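Local coordinates for protein biliverdin reductase (Synechocystis sp., PDB 5B3T) that probably reduces biliverdin to bilirubin with NADPH in heme breakdown, as a cyanobacterial member of the Gfo/Idh/MocA oxidoreductase family, at residues R27-S38 with R284-L295; F178-L186 with V317-Y327. All coordinates share one frame; numbering follows the deposited sequence.

Contact 1: residues R27-S38 with R284-L295; sequences RRAEVFRGDRRS and RGLFRQDTEAVL. With PO4 (phosphate ion), chain E; PO4 (phosphate ion), chain C.
Arg28 and Asp290 form the buried salt bridge that ties the first helix of the dinucleotide-binding Rossmann fold to a helix from the C-terminal part of the chain. Arg28 grips one oxygen end-on: NH1 and NH2 both lie 2.9 Å from Asp290 OD2, which sits in the guanidinium plane. Arg28 NH1 also donates, at 3.0 Å, to Thr291 OG1, which lies tilted out of that plane, and Thr291 OG1 donates to Phe287 O. The edge of the Phe287 ring abuts a face of this guanidinium, planes 75° apart, so contact and bonds together probably fix its rotation. Thr291 turns OG1 beside its own N (chi1 -57°), which leaves CG2 over the Phe32 ring, 3.9 Å from the centroid, a CH-pi contact; Val31 CG1 touches the same methyl.

At both N-terminal ends, Arg284 lays a guanidinium face against Arg27, whose NH1 donates to the syn lone pair of Glu30 OE1; this carboxylate probably offsets the doubled positive charge. Beside them a phosphate, probably from crystallisation liquor, takes a bond from Arg284 N. Val31 CG2 packs on Arg288 CB; Arg288 NH1 and NH2 bind a second phosphate (NH2 to O4 2.6 Å) and NE bonds Glu292 OE2. At the other end, Arg37 clasps Asp35 side-on, and Leu295 CB lies over the centre of its guanidinium, 3.7 Å from Arg37 CZ. One water donates to Asp35 OD2 (2.7 Å) and Glu292 OE2 (2.6 Å), bridging like charges.

Helices 27-34 and 284-295 cross at -51°, their axes 9.2 Å apart. Phe32 and Leu295 continue onto strand 14-19, Arg28 and Val294 meet Val102 of strand 100-104, and His129 bonds the second oxygen of Asp290, so helix 283-300 packs against the Rossmann sheet beside helix 23-34.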
loop_
_atom_site.group_PDB
_atom_site.type_symbol
_atom_site.label_atom_id
_atom_site.label_comp_id
_atom_site.label_asym_id
_atom_site.label_seq_id
_atom_site.Cartn_x
_atom_site.Cartn_y
_atom_site.Cartn_z
ATOM N N ARG A 27 11.965 4.550 4.787
ATOM C CA ARG A 27 12.738 3.832 3.776
ATOM C C ARG A 27 13.048 4.722 2.579
ATOM O O ARG A 27 14.172 4.711 2.065
ATOM C CB ARG A 27 11.988 2.578 3.327
ATOM C CG ARG A 27 11.833 1.526 4.410
ATOM C CD ARG A 27 13.177 1.195 5.025
ATOM N NE ARG A 27 13.121 0.016 5.882
ATOM C CZ ARG A 27 14.051 -0.292 6.780
ATOM N NH1 ARG A 27 15.098 0.505 6.944
ATOM N NH2 ARG A 27 13.929 -1.385 7.521
ATOM N N ARG A 28 12.061 5.495 2.118
ATOM C CA ARG A 28 12.302 6.426 1.020
ATOM C C ARG A 28 13.329 7.479 1.418
ATOM O O ARG A 28 14.234 7.806 0.641
ATOM C CB ARG A 28 10.992 7.093 0.599
ATOM C CG ARG A 28 9.926 6.139 0.080
ATOM C CD ARG A 28 10.190 5.694 -1.346
ATOM N NE ARG A 28 9.054 4.951 -1.886
ATOM C CZ ARG A 28 9.017 4.420 -3.103
ATOM N NH1 ARG A 28 10.056 4.547 -3.917
ATOM N NH2 ARG A 28 7.938 3.763 -3.509
ATOM N N ALA A 29 13.200 8.022 2.633
ATOM C CA ALA A 29 14.126 9.053 3.091
ATOM C C ALA A 29 15.555 8.529 3.146
ATOM O O ALA A 29 16.499 9.245 2.795
ATOM C CB ALA A 29 13.698 9.573 4.462
ATOM N N GLU A 30 15.730 7.280 3.585
ATOM C CA GLU A 30 17.071 6.711 3.677
ATOM C C GLU A 30 17.751 6.669 2.313
ATOM O O GLU A 30 18.934 7.010 2.192
ATOM C CB GLU A 30 17.006 5.315 4.298
ATOM C CG GLU A 30 16.646 5.311 5.779
ATOM C CD GLU A 30 16.359 3.920 6.318
ATOM O OE1 GLU A 30 16.117 2.999 5.510
ATOM O OE2 GLU A 30 16.376 3.749 7.555
ATOM N N VAL A 31 17.019 6.276 1.270
ATOM C CA VAL A 31 17.626 6.145 -0.051
ATOM C C VAL A 31 17.782 7.504 -0.724
ATOM O O VAL A 31 18.782 7.757 -1.404
ATOM C CB VAL A 31 16.805 5.168 -0.914
ATOM C CG1 VAL A 31 17.413 5.046 -2.307
ATOM C CG2 VAL A 31 16.722 3.801 -0.241
ATOM N N PHE A 32 16.802 8.396 -0.556
ATOM C CA PHE A 32 16.901 9.726 -1.151
ATOM C C PHE A 32 18.122 10.476 -0.636
ATOM O O PHE A 32 18.802 11.170 -1.402
ATOM C CB PHE A 32 15.629 10.529 -0.875
ATOM C CG PHE A 32 14.506 10.224 -1.817
ATOM C CD1 PHE A 32 14.733 10.161 -3.177
ATOM C CD2 PHE A 32 13.224 10.005 -1.342
ATOM C CE1 PHE A 32 13.707 9.885 -4.054
ATOM C CE2 PHE A 32 12.192 9.728 -2.215
ATOM C CZ PHE A 32 12.433 9.668 -3.571
ATOM N N ARG A 33 18.394 10.297 0.637
ATOM C CA ARG A 33 19.544 10.897 1.262
ATOM C C ARG A 33 20.856 10.297 0.768
ATOM O O ARG A 33 21.760 10.987 0.442
ATOM C CB ARG A 33 19.482 10.783 2.792
ATOM C CG ARG A 33 20.592 11.511 3.515
ATOM C CD ARG A 33 20.558 11.403 5.027
ATOM N NE ARG A 33 20.269 10.056 5.509
ATOM C CZ ARG A 33 20.229 9.690 6.791
ATOM N NH1 ARG A 33 20.526 10.581 7.744
ATOM N NH2 ARG A 33 19.928 8.438 7.110
ATOM N N GLY A 34 20.905 8.984 0.709
ATOM C CA GLY A 34 22.112 8.272 0.329
ATOM C C GLY A 34 22.452 8.432 -1.137
ATOM O O GLY A 34 23.630 8.446 -1.505
ATOM N N ASP A 35 21.439 8.554 -1.993
ATOM C CA ASP A 35 21.671 8.693 -3.425
ATOM C C ASP A 35 22.102 10.119 -3.739
ATOM O O ASP A 35 21.489 11.082 -3.267
ATOM C CB ASP A 35 20.413 8.334 -4.210
ATOM C CG ASP A 35 20.713 7.941 -5.646
ATOM O OD1 ASP A 35 21.111 8.822 -6.440
ATOM O OD2 ASP A 35 20.550 6.749 -5.984
ATOM N N ARG A 36 23.156 10.256 -4.541
ATOM C CA ARG A 36 23.658 11.583 -4.871
ATOM C C ARG A 36 22.779 12.316 -5.873
ATOM O O ARG A 36 22.937 13.529 -6.042
ATOM C CB ARG A 36 25.072 11.493 -5.434
ATOM C CG ARG A 36 25.108 11.142 -6.902
ATOM C CD ARG A 36 26.519 11.249 -7.418
ATOM N NE ARG A 36 26.621 12.044 -8.637
ATOM C CZ ARG A 36 26.247 11.622 -9.840
ATOM N NH1 ARG A 36 25.740 10.405 -9.991
ATOM N NH2 ARG A 36 26.385 12.413 -10.896
ATOM N N ARG A 37 21.872 11.610 -6.550
ATOM C CA ARG A 37 20.982 12.255 -7.504
ATOM C C ARG A 37 19.824 12.984 -6.836
ATOM O O ARG A 37 19.054 13.653 -7.534
ATOM C CB ARG A 37 20.432 11.221 -8.490
ATOM C CG ARG A 37 21.486 10.557 -9.367
ATOM C CD ARG A 37 20.912 9.352 -10.103
ATOM N NE ARG A 37 20.638 8.238 -9.198
ATOM C CZ ARG A 37 20.013 7.120 -9.552
ATOM N NH1 ARG A 37 19.587 6.960 -10.798
ATOM N NH2 ARG A 37 19.813 6.159 -8.659
ATOM N N SER A 38 19.680 12.880 -5.517
ATOM C CA SER A 38 18.516 13.427 -4.834
ATOM C C SER A 38 18.935 14.086 -3.529
ATOM O O SER A 38 20.034 13.861 -3.010
ATOM C CB SER A 38 17.461 12.344 -4.573
ATOM O OG SER A 38 18.031 11.218 -3.932
ATOM N N ARG A 284 13.176 -3.292 2.598
ATOM C CA ARG A 284 14.177 -2.250 2.399
ATOM C C ARG A 284 14.794 -2.343 1.011
ATOM O O ARG A 284 14.939 -1.333 0.313
ATOM C CB ARG A 284 15.257 -2.359 3.471
ATOM C CG ARG A 284 16.458 -1.455 3.248
ATOM C CD ARG A 284 17.663 -1.999 3.995
ATOM N NE ARG A 284 17.325 -2.313 5.380
ATOM C CZ ARG A 284 17.404 -1.445 6.382
ATOM N NH1 ARG A 284 17.820 -0.206 6.158
ATOM N NH2 ARG A 284 17.067 -1.817 7.611
ATOM N N GLY A 285 15.170 -3.553 0.594
ATOM C CA GLY A 285 15.738 -3.719 -0.732
ATOM C C GLY A 285 14.760 -3.357 -1.831
ATOM O O GLY A 285 15.139 -2.752 -2.837
ATOM N N LEU A 286 13.485 -3.712 -1.652
ATOM C CA LEU A 286 12.483 -3.406 -2.670
ATOM C C LEU A 286 12.195 -1.913 -2.735
ATOM O O LEU A 286 11.992 -1.363 -3.825
ATOM C CB LEU A 286 11.200 -4.193 -2.401
ATOM C CG LEU A 286 11.295 -5.710 -2.570
ATOM C CD1 LEU A 286 10.102 -6.397 -1.925
ATOM C CD2 LEU A 286 11.397 -6.078 -4.044
ATOM N N PHE A 287 12.162 -1.237 -1.581
ATOM C CA PHE A 287 11.998 0.214 -1.588
ATOM C C PHE A 287 13.177 0.897 -2.265
ATOM O O PHE A 287 12.998 1.875 -3.001
ATOM C CB PHE A 287 11.832 0.744 -0.162
ATOM C CG PHE A 287 10.401 0.872 0.279
ATOM C CD1 PHE A 287 9.556 1.784 -0.332
ATOM C CD2 PHE A 287 9.905 0.094 1.311
ATOM C CE1 PHE A 287 8.237 1.910 0.068
ATOM C CE2 PHE A 287 8.584 0.215 1.720
ATOM C CZ PHE A 287 7.750 1.123 1.098
ATOM N N ARG A 288 14.393 0.400 -2.026
ATOM C CA ARG A 288 15.571 1.021 -2.622
ATOM C C ARG A 288 15.563 0.877 -4.138
ATOM O O ARG A 288 15.811 1.848 -4.863
ATOM C CB ARG A 288 16.848 0.421 -2.033
ATOM C CG ARG A 288 18.110 1.010 -2.652
ATOM C CD ARG A 288 19.372 0.529 -1.964
ATOM N NE ARG A 288 20.558 1.139 -2.555
ATOM C CZ ARG A 288 21.735 1.238 -1.944
ATOM N NH1 ARG A 288 21.887 0.765 -0.714
ATOM N NH2 ARG A 288 22.758 1.812 -2.562
ATOM N N GLN A 289 15.283 -0.330 -4.638
ATOM C CA GLN A 289 15.226 -0.531 -6.084
ATOM C C GLN A 289 14.163 0.356 -6.721
ATOM O O GLN A 289 14.383 0.929 -7.794
ATOM C CB GLN A 289 14.957 -2.002 -6.406
ATOM C CG GLN A 289 16.042 -2.956 -5.928
ATOM C CD GLN A 289 17.440 -2.465 -6.263
ATOM O OE1 GLN A 289 18.273 -2.274 -5.375
ATOM N NE2 GLN A 289 17.703 -2.256 -7.547
ATOM N N ASP A 290 13.003 0.486 -6.072
ATOM C CA ASP A 290 11.951 1.334 -6.623
ATOM C C ASP A 290 12.352 2.803 -6.591
ATOM O O ASP A 290 12.130 3.532 -7.565
ATOM C CB ASP A 290 10.646 1.120 -5.863
ATOM C CG ASP A 290 9.474 1.817 -6.524
ATOM O OD1 ASP A 290 8.940 1.271 -7.512
ATOM O OD2 ASP A 290 9.094 2.913 -6.060
ATOM N N THR A 291 12.944 3.254 -5.483
ATOM C CA THR A 291 13.398 4.639 -5.403
ATOM C C THR A 291 14.455 4.929 -6.459
ATOM O O THR A 291 14.427 5.983 -7.104
ATOM C CB THR A 291 13.947 4.939 -4.007
ATOM O OG1 THR A 291 12.938 4.671 -3.029
ATOM C CG2 THR A 291 14.364 6.401 -3.904
ATOM N N GLU A 292 15.393 3.998 -6.657
ATOM C CA GLU A 292 16.435 4.206 -7.655
ATOM C C GLU A 292 15.859 4.197 -9.067
ATOM O O GLU A 292 16.330 4.938 -9.938
ATOM C CB GLU A 292 17.529 3.151 -7.497
ATOM C CG GLU A 292 18.336 3.318 -6.216
ATOM C CD GLU A 292 19.367 2.224 -6.012
ATOM O OE1 GLU A 292 19.300 1.196 -6.717
ATOM O OE2 GLU A 292 20.249 2.398 -5.145
ATOM N N ALA A 293 14.835 3.373 -9.310
ATOM C CA ALA A 293 14.166 3.400 -10.607
ATOM C C ALA A 293 13.488 4.743 -10.846
ATOM O O ALA A 293 13.522 5.276 -11.962
ATOM C CB ALA A 293 13.154 2.258 -10.699
ATOM N N VAL A 294 12.868 5.306 -9.804
ATOM C CA VAL A 294 12.238 6.619 -9.925
ATOM C C VAL A 294 13.282 7.679 -10.237
ATOM O O VAL A 294 13.090 8.526 -11.118
ATOM C CB VAL A 294 11.452 6.952 -8.642
ATOM C CG1 VAL A 294 11.107 8.429 -8.591
ATOM C CG2 VAL A 294 10.188 6.105 -8.557
ATOM N N LEU A 295 14.404 7.652 -9.521
ATOM C CA LEU A 295 15.491 8.578 -9.813
ATOM C C LEU A 295 15.985 8.409 -11.243
ATOM O O LEU A 295 16.261 9.395 -11.935
ATOM C CB LEU A 295 16.630 8.368 -8.813
ATOM C CG LEU A 295 16.271 8.849 -7.405
ATOM C CD1 LEU A 295 17.373 8.545 -6.408
ATOM C CD2 LEU A 295 15.966 10.340 -7.428
HETATM P P PO4 E . 25.562 2.029 -0.127
HETATM O O1 PO4 E . 26.718 1.057 -0.149
HETATM O O2 PO4 E . 25.990 3.306 0.555
HETATM O O3 PO4 E . 24.405 1.420 0.627
HETATM O O4 PO4 E . 25.135 2.331 -1.544
HETATM P P PO4 C . 12.333 -5.288 6.288
HETATM O O1 PO4 C . 12.942 -6.346 7.171
HETATM O O2 PO4 C . 13.393 -4.669 5.410
HETATM O O3 PO4 C . 11.276 -5.919 5.416
HETATM O O4 PO4 C . 11.714 -4.216 7.153
HETATM O O HOH W 1 14.841 1.393 1.216
HETATM O O HOH W 2 20.919 4.727 -4.201
#

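Contact 2: residues F178-L186 with V317-Y327; sequences FGFPLVAAL and VADLCAQACGY
Phe180 reaches out from the turn before helix 183-189 and lies against the last turns of helix 309-325. Its CG is anti to the backbone N (chi1 -173°), which swings the ring toward that helix, where one face meets Ala322 while its own turn, at Leu182 N, lies off-centre over the other. The methyl CB of Ala322 stands almost on the ring normal, 3.8 Å from the centroid. Cys325 SG comes in at the ring edge, 3.9 Å from Phe180 CZ, as a sulfur-aromatic contact.

Tyr327 adds a second aromatic ring, with Phe180 CD1 over one face of it, toward the rim, 3.5 Å from Tyr327 CG. Its CG likewise stands anti to N (chi1 -174°), and it runs past Phe180 in the opposite direction; the two rings meet obliquely, their planes 50° apart. The hydroxyl ends beside Gly179, where a water donates to Gly179 O at 2.6 Å and takes a weak bond from Tyr327 OH.

One helical turn beyond Val183, Leu186 places CD1 3.5 Å from Cys321 SG, and its CB faces Val317 CG1. The contact is thus almost wholly apolar.

A Schellman motif at Gly326 ends the long helix and turns Tyr327 back onto Phe180. Turn and helix pack on the mixed beta sheet of the C-terminal alpha/beta domain of the Gfo/Idh/MocA family, with Cys321 and Cys325 on strand 199-210 and Leu182 on strands 217-228 and 233-241.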
loop_
_atom_site.group_PDB
_atom_site.type_symbol
_atom_site.label_atom_id
_atom_site.label_comp_id
_atom_site.label_asym_id
_atom_site.label_seq_id
_atom_site.Cartn_x
_atom_site.Cartn_y
_atom_site.Cartn_z
ATOM N N PHE A 178 -9.273 6.274 8.271
ATOM C CA PHE A 178 -8.767 4.965 7.877
ATOM C C PHE A 178 -9.451 4.462 6.611
ATOM O O PHE A 178 -8.815 3.809 5.776
ATOM C CB PHE A 178 -8.942 3.969 9.023
ATOM C CG PHE A 178 -8.435 2.592 8.710
ATOM C CD1 PHE A 178 -7.089 2.378 8.445
ATOM C CD2 PHE A 178 -9.295 1.511 8.691
ATOM C CE1 PHE A 178 -6.616 1.111 8.155
ATOM C CE2 PHE A 178 -8.827 0.242 8.405
ATOM C CZ PHE A 178 -7.486 0.043 8.135
ATOM N N GLY A 179 -10.733 4.765 6.448
ATOM C CA GLY A 179 -11.450 4.381 5.253
ATOM C C GLY A 179 -11.839 2.914 5.244
ATOM O O GLY A 179 -11.797 2.210 6.259
ATOM N N PHE A 180 -12.228 2.454 4.058
ATOM C CA PHE A 180 -12.675 1.080 3.874
ATOM C C PHE A 180 -11.592 0.108 4.334
ATOM O O PHE A 180 -10.488 0.112 3.772
ATOM C CB PHE A 180 -13.033 0.826 2.411
ATOM C CG PHE A 180 -13.656 -0.520 2.163
ATOM C CD1 PHE A 180 -14.713 -0.961 2.944
ATOM C CD2 PHE A 180 -13.195 -1.337 1.147
ATOM C CE1 PHE A 180 -15.293 -2.199 2.722
ATOM C CE2 PHE A 180 -13.772 -2.575 0.918
ATOM C CZ PHE A 180 -14.823 -3.006 1.707
ATOM N N PRO A 181 -11.862 -0.733 5.338
ATOM C CA PRO A 181 -10.776 -1.495 5.978
ATOM C C PRO A 181 -10.055 -2.470 5.059
ATOM O O PRO A 181 -8.902 -2.814 5.343
ATOM C CB PRO A 181 -11.493 -2.238 7.115
ATOM C CG PRO A 181 -12.727 -1.428 7.380
ATOM C CD PRO A 181 -13.145 -0.895 6.042
ATOM N N LEU A 182 -10.680 -2.924 3.977
ATOM C CA LEU A 182 -10.090 -3.942 3.118
ATOM C C LEU A 182 -9.262 -3.368 1.974
ATOM O O LEU A 182 -8.830 -4.129 1.104
ATOM C CB LEU A 182 -11.183 -4.853 2.557
ATOM C CG LEU A 182 -11.729 -5.916 3.509
ATOM C CD1 LEU A 182 -13.049 -6.469 2.995
ATOM C CD2 LEU A 182 -10.709 -7.033 3.694
ATOM N N VAL A 183 -9.015 -2.056 1.963
ATOM C CA VAL A 183 -8.329 -1.435 0.829
ATOM C C VAL A 183 -6.945 -2.043 0.633
ATOM O O VAL A 183 -6.571 -2.435 -0.480
ATOM C CB VAL A 183 -8.254 0.090 1.022
ATOM C CG1 VAL A 183 -7.210 0.690 0.089
ATOM C CG2 VAL A 183 -9.617 0.720 0.774
ATOM N N ALA A 184 -6.166 -2.140 1.712
ATOM C CA ALA A 184 -4.797 -2.632 1.586
ATOM C C ALA A 184 -4.765 -4.123 1.269
ATOM O O ALA A 184 -3.979 -4.565 0.424
ATOM C CB ALA A 184 -4.013 -2.337 2.864
ATOM N N ALA A 185 -5.612 -4.911 1.935
ATOM C CA ALA A 185 -5.617 -6.349 1.695
ATOM C C ALA A 185 -6.050 -6.670 0.270
ATOM O O ALA A 185 -5.477 -7.556 -0.376
ATOM C CB ALA A 185 -6.528 -7.047 2.706
ATOM N N LEU A 186 -7.057 -5.957 -0.240
ATOM C CA LEU A 186 -7.521 -6.205 -1.600
ATOM C C LEU A 186 -6.482 -5.794 -2.632
ATOM O O LEU A 186 -6.448 -6.356 -3.732
ATOM C CB LEU A 186 -8.836 -5.471 -1.849
ATOM C CG LEU A 186 -10.023 -6.002 -1.049
ATOM C CD1 LEU A 186 -11.211 -5.081 -1.220
ATOM C CD2 LEU A 186 -10.366 -7.427 -1.458
ATOM N N VAL A 317 -11.060 -3.043 -7.484
ATOM C CA VAL A 317 -11.476 -4.156 -6.634
ATOM C C VAL A 317 -11.987 -3.643 -5.293
ATOM O O VAL A 317 -12.962 -4.169 -4.742
ATOM C CB VAL A 317 -10.316 -5.153 -6.457
ATOM C CG1 VAL A 317 -10.676 -6.214 -5.430
ATOM C CG2 VAL A 317 -9.967 -5.796 -7.788
ATOM N N ALA A 318 -11.343 -2.606 -4.750
ATOM C CA ALA A 318 -11.786 -2.043 -3.477
ATOM C C ALA A 318 -13.154 -1.384 -3.607
ATOM O O ALA A 318 -14.010 -1.543 -2.729
ATOM C CB ALA A 318 -10.753 -1.045 -2.954
ATOM N N ASP A 319 -13.377 -0.634 -4.690
ATOM C CA ASP A 319 -14.703 -0.072 -4.942
ATOM C C ASP A 319 -15.754 -1.168 -5.032
ATOM O O ASP A 319 -16.848 -1.043 -4.470
ATOM C CB ASP A 319 -14.698 0.756 -6.229
ATOM C CG ASP A 319 -13.892 2.028 -6.104
ATOM O OD1 ASP A 319 -13.574 2.423 -4.965
ATOM O OD2 ASP A 319 -13.597 2.650 -7.147
ATOM N N LEU A 320 -15.437 -2.253 -5.740
ATOM C CA LEU A 320 -16.396 -3.338 -5.911
ATOM C C LEU A 320 -16.744 -3.991 -4.577
ATOM O O LEU A 320 -17.914 -4.292 -4.312
ATOM C CB LEU A 320 -15.841 -4.374 -6.889
ATOM C CG LEU A 320 -15.783 -3.904 -8.342
ATOM C CD1 LEU A 320 -15.000 -4.879 -9.207
ATOM C CD2 LEU A 320 -17.194 -3.729 -8.871
ATOM N N CYS A 321 -15.742 -4.218 -3.724
ATOM C CA CYS A 321 -16.003 -4.867 -2.443
ATOM C C CYS A 321 -16.729 -3.934 -1.482
ATOM O O CYS A 321 -17.565 -4.383 -0.689
ATOM C CB CYS A 321 -14.695 -5.364 -1.829
ATOM S SG CYS A 321 -13.916 -6.712 -2.743
ATOM N N ALA A 322 -16.417 -2.636 -1.527
ATOM C CA ALA A 322 -17.151 -1.677 -0.708
ATOM C C ALA A 322 -18.611 -1.605 -1.137
ATOM O O ALA A 322 -19.512 -1.502 -0.295
ATOM C CB ALA A 322 -16.497 -0.297 -0.792
ATOM N N GLN A 323 -18.861 -1.666 -2.446
ATOM C CA GLN A 323 -20.230 -1.702 -2.948
ATOM C C GLN A 323 -20.961 -2.945 -2.458
ATOM O O GLN A 323 -22.132 -2.874 -2.069
ATOM C CB GLN A 323 -20.212 -1.642 -4.476
ATOM C CG GLN A 323 -21.574 -1.653 -5.142
ATOM C CD GLN A 323 -21.465 -1.637 -6.657
ATOM O OE1 GLN A 323 -20.678 -2.381 -7.241
ATOM N NE2 GLN A 323 -22.251 -0.783 -7.299
ATOM N N ALA A 324 -20.278 -4.093 -2.454
ATOM C CA ALA A 324 -20.876 -5.314 -1.925
ATOM C C ALA A 324 -21.116 -5.222 -0.424
ATOM O O ALA A 324 -21.989 -5.918 0.106
ATOM C CB ALA A 324 -19.987 -6.515 -2.245
ATOM N N CYS A 325 -20.352 -4.378 0.272
ATOM C CA CYS A 325 -20.493 -4.206 1.712
ATOM C C CYS A 325 -21.583 -3.215 2.092
ATOM O O CYS A 325 -21.950 -3.150 3.271
ATOM C CB CYS A 325 -19.168 -3.728 2.322
ATOM S SG CYS A 325 -17.977 -5.013 2.729
ATOM N N GLY A 326 -22.100 -2.443 1.141
ATOM C CA GLY A 326 -22.884 -1.282 1.504
ATOM C C GLY A 326 -22.071 -0.214 2.194
ATOM O O GLY A 326 -22.633 0.627 2.898
ATOM N N TYR A 327 -20.753 -0.232 2.016
ATOM C CA TYR A 327 -19.881 0.708 2.700
ATOM C C TYR A 327 -19.926 2.071 2.023
ATOM O O TYR A 327 -20.058 2.177 0.800
ATOM C CB TYR A 327 -18.442 0.189 2.735
ATOM C CG TYR A 327 -17.511 1.053 3.558
ATOM C CD1 TYR A 327 -17.377 0.853 4.926
ATOM C CD2 TYR A 327 -16.770 2.070 2.969
ATOM C CE1 TYR A 327 -16.532 1.642 5.685
ATOM C CE2 TYR A 327 -15.922 2.865 3.720
ATOM C CZ TYR A 327 -15.807 2.645 5.076
ATOM O OH TYR A 327 -14.964 3.434 5.824
HETATM O O HOH W 3 -12.915 2.800 8.574
#

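Overall arrangement
Contacts 1 and 2 lie on opposite sides of the chain's centre, 31 Å apart between centres and about 12 Å between nearest atoms. Successive helices connect them: 283-300 crosses to the Rossmann fold in contact 1, and 309-325 returns to the C-terminal domain in contact 2. Contact 1 joins chain-distant helices on the Rossmann sheet; contact 2 packs against the mixed sheet of the C-terminal domain. Both border the NADP(+) site, empty in this model: in contact 1 Arg27 hydrogen-bonds Tyr23 and Phe287 lies about 4 Å from Ala24, side chain to side chain; in contact 2 Val183 is about 4 Å from Tyr105, likewise between side chains, and Phe178 O accepts from Asn84.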